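Local coordinates for D-xylonate dehydratase (Caulobacter crescentus, PDB 5OYN), which catalyses the dehydration of D-xylonate to 2-dehydro-3-deoxy-D-arabinonate, and also dehydrates D-gluconate, using a [2Fe-2S] cluster and magnesium, at residues A289-G301 with L576-Q589. Residues are numbered along the deposited sequence; the frame is centred on the assembly and turned at random.
Sequences AQPHIVAMARHAG and LDTGGVLEFAVKYQ
R298 reaches from helix 289-299 to E583 in the C-terminal segment 576-589, which runs along this helix of the IlvD/Edd dehydratase fold. Its guanidinium meets the carboxylate end-on. R298 NH1 and NH2 both bond to E583 OE2, at 2.7 and 2.6 Å, with the two planes 43° apart. The arginine chain bends at chi3 (64°), which turns the group across the glutamate. V586 CG2 lies over one guanidinium face, and T578 O sits at the edge. A methionine in place of R298 would probably leave the E583 carboxylate without its charged mate and V586 CG2 without its flat partner.

At the helix start, Q290 NE2 donates to L576 O at 2.9 Å, nearly straight at 173°. The same oxygen accepts from G579 N on the opposite face of its plane. N509 holds the other end of the Q290 amide through OE1. P291 CG rests on L576 CB. G579 CA lies close to P291 O, which leaves little room for a side chain. H292, on the helix side turned from this contact, bonds to the carboxylated lysine at position 139 of the magnesium site. A295 CB packs on V581 CG1 at 3.6 Å. A Schellman motif ends the helix, with G301 as its C-prime residue. There Q589 NE2 bonds to V586 O at 2.8 Å and only weakly to H299 O.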
loop_
_atom_site.group_PDB
_atom_site.type_symbol
_atom_site.label_atom_id
_atom_site.label_comp_id
_atom_site.label_asym_id
_atom_site.label_seq_id
_atom_site.Cartn_x
_atom_site.Cartn_y
_atom_site.Cartn_z
ATOM N N ALA A 289 27.266 11.497 18.292
ATOM C CA ALA A 289 27.643 12.172 17.056
ATOM C C ALA A 289 29.136 12.049 16.794
ATOM O O ALA A 289 29.555 11.991 15.629
ATOM C CB ALA A 289 27.222 13.642 17.097
ATOM N N GLN A 290 29.958 11.965 17.868
ATOM C CA GLN A 290 31.405 11.996 17.684
ATOM C C GLN A 290 31.905 10.764 16.938
ATOM O O GLN A 290 32.507 10.920 15.864
ATOM C CB GLN A 290 32.111 12.200 19.027
ATOM C CG GLN A 290 33.625 12.055 18.957
ATOM C CD GLN A 290 34.109 10.628 19.133
ATOM O OE1 GLN A 290 33.848 9.997 20.152
ATOM N NE2 GLN A 290 34.821 10.115 18.138
ATOM N N PRO A 291 31.689 9.531 17.423
ATOM C CA PRO A 291 32.102 8.381 16.602
ATOM C C PRO A 291 31.538 8.436 15.198
ATOM O O PRO A 291 32.233 8.052 14.252
ATOM C CB PRO A 291 31.569 7.172 17.380
ATOM C CG PRO A 291 31.406 7.641 18.752
ATOM C CD PRO A 291 31.049 9.097 18.678
ATOM N N HIS A 292 30.315 8.954 15.022
ATOM C CA HIS A 292 29.683 8.942 13.705
ATOM C C HIS A 292 30.271 9.990 12.784
ATOM O O HIS A 292 30.452 9.731 11.591
ATOM C CB HIS A 292 28.176 9.172 13.817
ATOM C CG HIS A 292 27.454 8.070 14.511
ATOM N ND1 HIS A 292 27.735 6.740 14.279
ATOM C CD2 HIS A 292 26.467 8.094 15.435
ATOM C CE1 HIS A 292 26.948 5.992 15.032
ATOM N NE2 HIS A 292 26.170 6.788 15.745
ATOM N N ILE A 293 30.534 11.192 13.296
ATOM C CA ILE A 293 31.104 12.211 12.422
ATOM C C ILE A 293 32.502 11.803 11.972
ATOM O O ILE A 293 32.881 12.017 10.815
ATOM C CB ILE A 293 31.090 13.585 13.109
ATOM C CG1 ILE A 293 29.651 14.108 13.169
ATOM C CG2 ILE A 293 31.962 14.555 12.350
ATOM C CD1 ILE A 293 29.494 15.408 13.906
ATOM N N VAL A 294 33.271 11.160 12.856
ATOM C CA VAL A 294 34.603 10.706 12.469
ATOM C C VAL A 294 34.497 9.606 11.426
ATOM O O VAL A 294 35.134 9.674 10.367
ATOM C CB VAL A 294 35.412 10.246 13.699
ATOM C CG1 VAL A 294 36.611 9.419 13.266
ATOM C CG2 VAL A 294 35.884 11.442 14.514
ATOM N N ALA A 295 33.678 8.587 11.710
ATOM C CA ALA A 295 33.428 7.498 10.765
ATOM C C ALA A 295 33.096 8.016 9.367
ATOM O O ALA A 295 33.640 7.537 8.368
ATOM C CB ALA A 295 32.292 6.609 11.282
ATOM N N MET A 296 32.201 8.996 9.275
ATOM C CA MET A 296 31.849 9.523 7.962
ATOM C C MET A 296 33.019 10.273 7.336
ATOM O O MET A 296 33.282 10.129 6.134
ATOM C CB MET A 296 30.619 10.421 8.078
ATOM C CG MET A 296 29.417 9.699 8.661
ATOM S SD MET A 296 28.186 10.831 9.327
ATOM C CE MET A 296 27.828 11.687 7.825
ATOM N N ALA A 297 33.732 11.073 8.142
ATOM C CA ALA A 297 34.922 11.786 7.678
ATOM C C ALA A 297 35.933 10.823 7.078
ATOM O O ALA A 297 36.326 10.957 5.913
ATOM C CB ALA A 297 35.544 12.567 8.833
ATOM N N ARG A 298 36.343 9.828 7.866
ATOM C CA ARG A 298 37.299 8.839 7.388
ATOM C C ARG A 298 36.866 8.235 6.059
ATOM O O ARG A 298 37.648 8.195 5.104
ATOM C CB ARG A 298 37.492 7.756 8.442
ATOM C CG ARG A 298 38.141 8.272 9.701
ATOM C CD ARG A 298 38.763 7.137 10.491
ATOM N NE ARG A 298 39.844 6.495 9.750
ATOM C CZ ARG A 298 40.407 5.342 10.099
ATOM N NH1 ARG A 298 39.993 4.692 11.185
ATOM N NH2 ARG A 298 41.386 4.838 9.357
ATOM N N HIS A 299 35.608 7.794 5.962
ATOM C CA HIS A 299 35.147 7.159 4.728
ATOM C C HIS A 299 35.130 8.118 3.550
ATOM O O HIS A 299 35.091 7.663 2.402
ATOM C CB HIS A 299 33.758 6.547 4.916
ATOM C CG HIS A 299 33.787 5.115 5.339
ATOM N ND1 HIS A 299 33.559 4.719 6.641
ATOM C CD2 HIS A 299 34.032 3.982 4.637
ATOM C CE1 HIS A 299 33.659 3.403 6.722
ATOM N NE2 HIS A 299 33.940 2.930 5.520
ATOM N N ALA A 300 35.151 9.424 3.795
ATOM C CA ALA A 300 35.358 10.399 2.737
ATOM C C ALA A 300 36.804 10.911 2.697
ATOM O O ALA A 300 37.072 11.971 2.112
ATOM C CB ALA A 300 34.374 11.555 2.894
ATOM N N GLY A 301 37.737 10.177 3.301
ATOM C CA GLY A 301 39.144 10.543 3.239
ATOM C C GLY A 301 39.473 11.867 3.895
ATOM O O GLY A 301 40.298 12.628 3.375
ATOM N N LEU A 576 36.250 3.860 19.000
ATOM C CA LEU A 576 35.438 5.050 18.752
ATOM C C LEU A 576 36.272 6.316 18.618
ATOM O O LEU A 576 35.760 7.326 18.116
ATOM C CB LEU A 576 34.384 5.223 19.856
ATOM C CG LEU A 576 33.581 3.952 20.167
ATOM C CD1 LEU A 576 32.807 4.087 21.468
ATOM C CD2 LEU A 576 32.642 3.563 18.977
ATOM N N ASP A 577 37.533 6.284 19.057
ATOM C CA ASP A 577 38.481 7.340 18.719
ATOM C C ASP A 577 38.412 7.662 17.226
ATOM O O ASP A 577 38.303 8.828 16.835
ATOM C CB ASP A 577 39.910 6.928 19.157
ATOM C CG ASP A 577 40.534 5.790 18.282
ATOM O OD1 ASP A 577 40.741 4.661 18.794
ATOM O OD2 ASP A 577 40.849 6.027 17.088
ATOM N N THR A 578 38.455 6.628 16.382
ATOM C CA THR A 578 38.382 6.766 14.932
ATOM C C THR A 578 37.077 6.202 14.378
ATOM O O THR A 578 37.041 5.702 13.250
ATOM C CB THR A 578 39.576 6.093 14.248
ATOM O OG1 THR A 578 39.932 4.888 14.950
ATOM C CG2 THR A 578 40.785 7.056 14.167
ATOM N N GLY A 579 36.012 6.251 15.180
ATOM C CA GLY A 579 34.666 6.053 14.683
ATOM C C GLY A 579 34.181 4.625 14.593
ATOM O O GLY A 579 33.265 4.356 13.809
ATOM N N GLY A 580 34.759 3.707 15.372
ATOM C CA GLY A 580 34.397 2.301 15.330
ATOM C C GLY A 580 34.077 1.794 13.937
ATOM O O GLY A 580 33.018 1.191 13.708
ATOM N N VAL A 581 34.977 2.080 12.993
ATOM C CA VAL A 581 34.780 1.735 11.597
ATOM C C VAL A 581 35.421 0.383 11.321
ATOM O O VAL A 581 36.295 -0.084 12.061
ATOM C CB VAL A 581 35.361 2.811 10.658
ATOM C CG1 VAL A 581 34.894 4.192 11.071
ATOM C CG2 VAL A 581 36.877 2.736 10.649
ATOM N N LEU A 582 34.968 -0.261 10.243
ATOM C CA LEU A 582 35.693 -1.385 9.659
ATOM C C LEU A 582 36.985 -0.830 9.076
ATOM O O LEU A 582 36.981 -0.192 8.019
ATOM C CB LEU A 582 34.853 -2.073 8.597
ATOM C CG LEU A 582 33.615 -2.765 9.158
ATOM C CD1 LEU A 582 32.917 -3.601 8.076
ATOM C CD2 LEU A 582 34.016 -3.617 10.346
ATOM N N GLU A 583 38.097 -1.064 9.785
ATOM C CA GLU A 583 39.342 -0.364 9.486
ATOM C C GLU A 583 39.847 -0.683 8.078
ATOM O O GLU A 583 40.345 0.202 7.372
ATOM C CB GLU A 583 40.383 -0.711 10.546
ATOM C CG GLU A 583 41.638 0.126 10.460
ATOM C CD GLU A 583 41.504 1.469 11.151
ATOM O OE1 GLU A 583 41.463 1.500 12.401
ATOM O OE2 GLU A 583 41.442 2.498 10.443
ATOM N N PHE A 584 39.697 -1.937 7.638
ATOM C CA PHE A 584 40.078 -2.273 6.271
ATOM C C PHE A 584 39.264 -1.493 5.242
ATOM O O PHE A 584 39.728 -1.283 4.116
ATOM C CB PHE A 584 39.906 -3.769 6.033
ATOM C CG PHE A 584 38.495 -4.166 5.716
ATOM C CD1 PHE A 584 37.628 -4.549 6.729
ATOM C CD2 PHE A 584 38.028 -4.153 4.407
ATOM C CE1 PHE A 584 36.325 -4.917 6.451
ATOM C CE2 PHE A 584 36.717 -4.516 4.120
ATOM C CZ PHE A 584 35.864 -4.896 5.144
ATOM N N ALA A 585 38.043 -1.078 5.598
ATOM C CA ALA A 585 37.099 -0.587 4.600
ATOM C C ALA A 585 37.352 0.859 4.201
ATOM O O ALA A 585 36.986 1.256 3.088
ATOM C CB ALA A 585 35.666 -0.733 5.114
ATOM N N VAL A 586 37.956 1.658 5.088
ATOM C CA VAL A 586 38.213 3.068 4.789
ATOM C C VAL A 586 39.059 3.214 3.533
ATOM O O VAL A 586 38.885 4.164 2.757
ATOM C CB VAL A 586 38.895 3.737 5.996
ATOM C CG1 VAL A 586 39.002 5.234 5.786
ATOM C CG2 VAL A 586 38.144 3.405 7.272
ATOM N N LYS A 587 39.996 2.281 3.333
ATOM C CA LYS A 587 40.830 2.227 2.139
ATOM C C LYS A 587 40.027 2.423 0.842
ATOM O O LYS A 587 40.463 3.163 -0.045
ATOM C CB LYS A 587 41.575 0.888 2.162
ATOM C CG LYS A 587 42.306 0.481 0.914
ATOM C CD LYS A 587 42.462 -1.043 0.894
ATOM C CE LYS A 587 42.542 -1.645 2.296
ATOM N NZ LYS A 587 42.063 -3.059 2.317
ATOM N N TYR A 588 38.841 1.796 0.719
ATOM C CA TYR A 588 38.079 1.811 -0.544
ATOM C C TYR A 588 37.392 3.156 -0.779
ATOM O O TYR A 588 36.565 3.589 0.033
ATOM C CB TYR A 588 37.041 0.687 -0.553
ATOM C CG TYR A 588 37.671 -0.673 -0.447
ATOM C CD1 TYR A 588 37.921 -1.235 0.797
ATOM C CD2 TYR A 588 38.050 -1.385 -1.590
ATOM C CE1 TYR A 588 38.521 -2.472 0.915
ATOM C CE2 TYR A 588 38.660 -2.632 -1.482
ATOM C CZ TYR A 588 38.895 -3.164 -0.223
ATOM O OH TYR A 588 39.488 -4.394 -0.091
ATOM N N GLN A 589 37.693 3.800 -1.908
ATOM C CA GLN A 589 37.183 5.138 -2.179
ATOM C C GLN A 589 36.745 5.258 -3.627
ATOM O O GLN A 589 37.325 4.633 -4.521
ATOM C CB GLN A 589 38.224 6.225 -1.895
ATOM C CG GLN A 589 38.805 6.176 -0.502
ATOM C CD GLN A 589 38.056 7.053 0.478
ATOM O OE1 GLN A 589 37.465 8.070 0.098
ATOM N NE2 GLN A 589 38.082 6.666 1.756
#